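Local coordinates for protein lipase aflb (Neosartorya fumigata, PDB 6IDY) that probably hydrolyses the ester bonds of lipids, as a calcium-containing fungal lipase built on the alpha/beta-hydrolase fold, at residues K121-A124 with V128-P131; N208-A213 with K244-T249. All blocks are in the same frame, centred on the assembly; numbering follows the deposited sequence.

Contact 1. Residues K121-A124 with V128-P131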
loop_
_atom_site.group_PDB
_atom_site.type_symbol
_atom_site.label_atom_id
_atom_site.label_comp_id
_atom_site.label_asym_id
_atom_site.label_seq_id
_atom_site.Cartn_x
_atom_site.Cartn_y
_atom_site.Cartn_z
ATOM N N LYS A 121 12.556 1.534 -25.195
ATOM C CA LYS A 121 13.365 2.198 -26.217
ATOM C C LYS A 121 14.055 3.432 -25.639
ATOM O O LYS A 121 13.586 3.999 -24.648
ATOM C CB LYS A 121 12.538 2.535 -27.469
ATOM C CG LYS A 121 12.394 1.349 -28.418
ATOM C CD LYS A 121 11.863 1.768 -29.779
ATOM C CE LYS A 121 11.871 0.623 -30.761
ATOM N NZ LYS A 121 11.444 1.057 -32.118
ATOM N N GLY A 122 15.181 3.800 -26.240
ATOM C CA GLY A 122 15.989 4.938 -25.819
ATOM C C GLY A 122 17.215 4.516 -25.038
ATOM O O GLY A 122 17.759 3.429 -25.274
ATOM N N GLN A 123 17.654 5.375 -24.094
ATOM C CA GLN A 123 18.823 5.106 -23.252
ATOM C C GLN A 123 18.589 3.880 -22.359
ATOM O O GLN A 123 17.460 3.658 -21.902
ATOM C CB GLN A 123 19.242 6.353 -22.440
ATOM C CG GLN A 123 18.292 6.751 -21.296
ATOM C CD GLN A 123 18.680 8.018 -20.568
ATOM O OE1 GLN A 123 19.837 8.463 -20.578
ATOM N NE2 GLN A 123 17.706 8.629 -19.907
ATOM N N ALA A 124 19.640 3.061 -22.165
ATOM C CA ALA A 124 19.570 1.851 -21.346
ATOM C C ALA A 124 19.157 2.173 -19.906
ATOM O O ALA A 124 19.616 3.160 -19.328
ATOM C CB ALA A 124 20.908 1.124 -21.365
ATOM N N VAL A 128 22.334 -0.599 -15.513
ATOM C CA VAL A 128 22.562 0.682 -14.830
ATOM C C VAL A 128 22.100 1.846 -15.720
ATOM O O VAL A 128 22.727 2.101 -16.752
ATOM C CB VAL A 128 24.059 0.868 -14.405
ATOM C CG1 VAL A 128 24.253 2.154 -13.606
ATOM C CG2 VAL A 128 24.601 -0.332 -13.625
ATOM N N LYS A 129 21.048 2.583 -15.299
ATOM C CA LYS A 129 20.580 3.744 -16.065
ATOM C C LYS A 129 21.619 4.873 -15.988
ATOM O O LYS A 129 22.003 5.429 -17.017
ATOM C CB LYS A 129 19.208 4.246 -15.574
ATOM C CG LYS A 129 18.636 5.328 -16.491
ATOM C CD LYS A 129 17.389 5.970 -15.942
ATOM C CE LYS A 129 16.914 7.100 -16.816
ATOM N NZ LYS A 129 15.657 7.697 -16.292
ATOM N N ALA A 130 22.074 5.205 -14.773
ATOM C CA ALA A 130 23.050 6.271 -14.602
ATOM C C ALA A 130 24.072 5.919 -13.537
ATOM O O ALA A 130 23.703 5.256 -12.565
ATOM C CB ALA A 130 22.342 7.576 -14.248
ATOM N N PRO A 131 25.353 6.361 -13.663
ATOM C CA PRO A 131 26.327 6.084 -12.590
ATOM C C PRO A 131 25.814 6.603 -11.248
ATOM O O PRO A 131 25.254 7.700 -11.178
ATOM C CB PRO A 131 27.590 6.832 -13.047
ATOM C CG PRO A 131 27.424 6.997 -14.523
ATOM C CD PRO A 131 25.957 7.185 -14.734
#
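The two segments come nearest at A124 and K129, whose CA atoms lie 5.7 Å apart, and no backbone hydrogen bond joins the two runs of chain. What bridges them is weaker: the K129 CA-H group points at A124 O, with CA 3.5 Å from that oxygen and an angle of 164° at the hydrogen, nearly straight. The carbonyl oxygens of A124 and V128 stay 4.2 Å apart. Q123 and A124 have extended phi/psi values, as do V128 and A130, whereas K129 alone has helical phi/psi, so the two segments, without regular structure, do not pair as strands.

The lysine side chain does most of the touching. With CG anti to the backbone N (chi1 -172°) and every later torsion also extended, it runs out from K129 as a straight chain, its CG passing 3.7 Å from A124 O. Farther out, the NE2 atom of Q123 lies 3.5 Å from K129 CE. Q123 reaches this place through a first torsion of 71°, which sets CG between its backbone N and carbonyl carbon, and the two long chains cross at a slant. This is van der Waals contact of the amide with the aliphatic end of the lysine; the ammonium has another partner, the side-chain oxygen of N217.

All this is surface packing in the irregular connection between helices 96-103 and 140-145. The bond from K129 to N217 ties that connection to helix 205-223, while K129 also packs against S248, in the turn after helix 235-245, and V252, just ahead of strand 253-259.

Contact 2. Residues N208-A213 with K244-T249; sequences NSEYVA and KYWPST
The carbonyl oxygen of W246 is held twice by T249, whose CG2 methyl meets A213 of helix 205-223. T249 OG1 donates to W246 O at 2.7 Å, at a C=O...donor angle of 162°, and T249 N donates to the same oxygen at 3.0 Å. The backbone bond closes a turn through P247 and S248, both with helical phi/psi. A chi1 of 67° places OG1 between the threonine's backbone N and carbonyl carbon; CG2 is thereby sent toward the helix, 3.6 Å from A213 O.

The W246 indole carries most of the packing. A213 CB sits over one face in a CH-pi contact, 3.8 Å from the centroid of the five-membered ring and 18° off its normal. At the six-membered end, E210 CG approaches W246 CH2 obliquely at 3.7 Å, so the glutamate contributes its methylene here while its carboxylate accepts from S137 OG and V138 N. Y136 meets the indole ring as well.

W246 is where the chain leaves helix 235-245 on its way to strand 253-259. The contact therefore packs that exit, in the buried interior, against helix 205-223, whose Y211 and V212 touch L195 of strand 190-195.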
loop_
_atom_site.group_PDB
_atom_site.type_symbol
_atom_site.label_atom_id
_atom_site.label_comp_id
_atom_site.label_asym_id
_atom_site.label_seq_id
_atom_site.Cartn_x
_atom_site.Cartn_y
_atom_site.Cartn_z
ATOM N N ASN A 208 12.137 -5.736 -2.890
ATOM C CA ASN A 208 10.854 -5.154 -3.316
ATOM C C ASN A 208 11.047 -3.804 -3.989
ATOM O O ASN A 208 10.406 -3.532 -5.001
ATOM C CB ASN A 208 9.878 -5.031 -2.129
ATOM C CG ASN A 208 9.535 -6.351 -1.480
ATOM O OD1 ASN A 208 9.711 -7.421 -2.064
ATOM N ND2 ASN A 208 9.038 -6.301 -0.250
ATOM N N SER A 209 11.958 -2.979 -3.433
ATOM C CA SER A 209 12.308 -1.642 -3.914
ATOM C C SER A 209 12.846 -1.626 -5.347
ATOM O O SER A 209 12.634 -0.642 -6.052
ATOM C CB SER A 209 13.320 -1.000 -2.975
ATOM O OG SER A 209 12.785 -0.948 -1.665
ATOM N N GLU A 210 13.545 -2.698 -5.770
ATOM C CA GLU A 210 14.112 -2.839 -7.116
ATOM C C GLU A 210 13.010 -2.800 -8.165
ATOM O O GLU A 210 13.202 -2.223 -9.237
ATOM C CB GLU A 210 14.897 -4.148 -7.247
ATOM C CG GLU A 210 16.190 -4.150 -6.457
ATOM C CD GLU A 210 17.146 -5.261 -6.830
ATOM O OE1 GLU A 210 17.119 -5.715 -7.996
ATOM O OE2 GLU A 210 17.938 -5.671 -5.956
ATOM N N TYR A 211 11.849 -3.406 -7.843
ATOM C CA TYR A 211 10.687 -3.423 -8.718
ATOM C C TYR A 211 10.133 -2.019 -8.916
ATOM O O TYR A 211 9.712 -1.702 -10.018
ATOM C CB TYR A 211 9.617 -4.390 -8.193
ATOM C CG TYR A 211 10.057 -5.836 -8.265
ATOM C CD1 TYR A 211 9.826 -6.599 -9.405
ATOM C CD2 TYR A 211 10.743 -6.431 -7.209
ATOM C CE1 TYR A 211 10.252 -7.924 -9.490
ATOM C CE2 TYR A 211 11.181 -7.752 -7.283
ATOM C CZ TYR A 211 10.924 -8.497 -8.422
ATOM O OH TYR A 211 11.315 -9.808 -8.488
ATOM N N VAL A 212 10.172 -1.175 -7.862
ATOM C CA VAL A 212 9.727 0.220 -7.913
ATOM C C VAL A 212 10.715 1.036 -8.756
ATOM O O VAL A 212 10.281 1.758 -9.652
ATOM C CB VAL A 212 9.494 0.857 -6.513
ATOM C CG1 VAL A 212 9.069 2.321 -6.637
ATOM C CG2 VAL A 212 8.462 0.075 -5.719
ATOM N N ALA A 213 12.032 0.916 -8.470
ATOM C CA ALA A 213 13.094 1.623 -9.206
ATOM C C ALA A 213 13.026 1.288 -10.690
ATOM O O ALA A 213 13.037 2.203 -11.516
ATOM C CB ALA A 213 14.465 1.258 -8.651
ATOM N N LYS A 244 16.175 6.777 -3.040
ATOM C CA LYS A 244 17.471 6.963 -2.388
ATOM C C LYS A 244 18.617 6.269 -3.149
ATOM O O LYS A 244 19.594 6.921 -3.519
ATOM C CB LYS A 244 17.411 6.462 -0.928
ATOM C CG LYS A 244 18.770 6.468 -0.215
ATOM C CD LYS A 244 18.631 6.333 1.299
ATOM C CE LYS A 244 19.950 6.584 1.978
ATOM N NZ LYS A 244 19.951 6.041 3.359
ATOM N N TYR A 245 18.495 4.948 -3.361
ATOM C CA TYR A 245 19.565 4.146 -3.938
ATOM C C TYR A 245 19.576 4.073 -5.467
ATOM O O TYR A 245 20.564 3.606 -6.023
ATOM C CB TYR A 245 19.582 2.761 -3.292
ATOM C CG TYR A 245 19.879 2.868 -1.811
ATOM C CD1 TYR A 245 21.142 3.248 -1.359
ATOM C CD2 TYR A 245 18.874 2.699 -0.866
ATOM C CE1 TYR A 245 21.412 3.387 0.001
ATOM C CE2 TYR A 245 19.132 2.830 0.497
ATOM C CZ TYR A 245 20.403 3.178 0.926
ATOM O OH TYR A 245 20.657 3.310 2.267
ATOM N N TRP A 246 18.538 4.570 -6.153
ATOM C CA TRP A 246 18.580 4.645 -7.623
ATOM C C TRP A 246 18.328 6.121 -7.926
ATOM O O TRP A 246 17.198 6.470 -8.279
ATOM C CB TRP A 246 17.536 3.726 -8.301
ATOM C CG TRP A 246 17.941 2.287 -8.433
ATOM C CD1 TRP A 246 18.335 1.647 -9.573
ATOM C CD2 TRP A 246 17.908 1.287 -7.402
ATOM N NE1 TRP A 246 18.577 0.316 -9.310
ATOM C CE2 TRP A 246 18.321 0.068 -7.984
ATOM C CE3 TRP A 246 17.587 1.308 -6.032
ATOM C CZ2 TRP A 246 18.418 -1.118 -7.248
ATOM C CZ3 TRP A 246 17.698 0.134 -5.299
ATOM C CH2 TRP A 246 18.104 -1.062 -5.907
ATOM N N PRO A 247 19.329 7.024 -7.706
ATOM C CA PRO A 247 19.082 8.470 -7.906
ATOM C C PRO A 247 18.524 8.879 -9.267
ATOM O O PRO A 247 17.890 9.931 -9.352
ATOM C CB PRO A 247 20.451 9.111 -7.644
ATOM C CG PRO A 247 21.170 8.141 -6.802
ATOM C CD PRO A 247 20.717 6.790 -7.253
ATOM N N SER A 248 18.735 8.062 -10.325
ATOM C CA SER A 248 18.204 8.373 -11.658
ATOM C C SER A 248 16.669 8.470 -11.638
ATOM O O SER A 248 16.096 9.252 -12.393
ATOM C CB SER A 248 18.654 7.330 -12.674
ATOM O OG SER A 248 18.161 6.047 -12.327
ATOM N N THR A 249 16.011 7.714 -10.735
ATOM C CA THR A 249 14.551 7.718 -10.581
ATOM C C THR A 249 14.027 9.066 -10.088
ATOM O O THR A 249 12.929 9.462 -10.479
ATOM C CB THR A 249 14.074 6.582 -9.668
ATOM O OG1 THR A 249 14.528 6.819 -8.335
ATOM C CG2 THR A 249 14.490 5.194 -10.170
#

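How the contacts relate
The 121-124/128-131 contact comes first along the chain; both its segments precede those of contact 2. Their centres are about 13 Å apart, the first about 28 Å and the second about 17 Å from the chain's centre, on the same side of it. They meet at S248: K129 CD lies 3.7 Å from S248 OG, and A130 CB lies 4.0 Å from S248 CB. D133 is also shared, its OD2 bonding both A130 N and S248 OG. Helices 205-223 and 235-245 come before and after strand 227-232, a member of the mixed, mainly parallel sheet, as in alpha/beta-hydrolases. The surface connection is thus joined, through the turn after helix 235-245, to the buried helical layer.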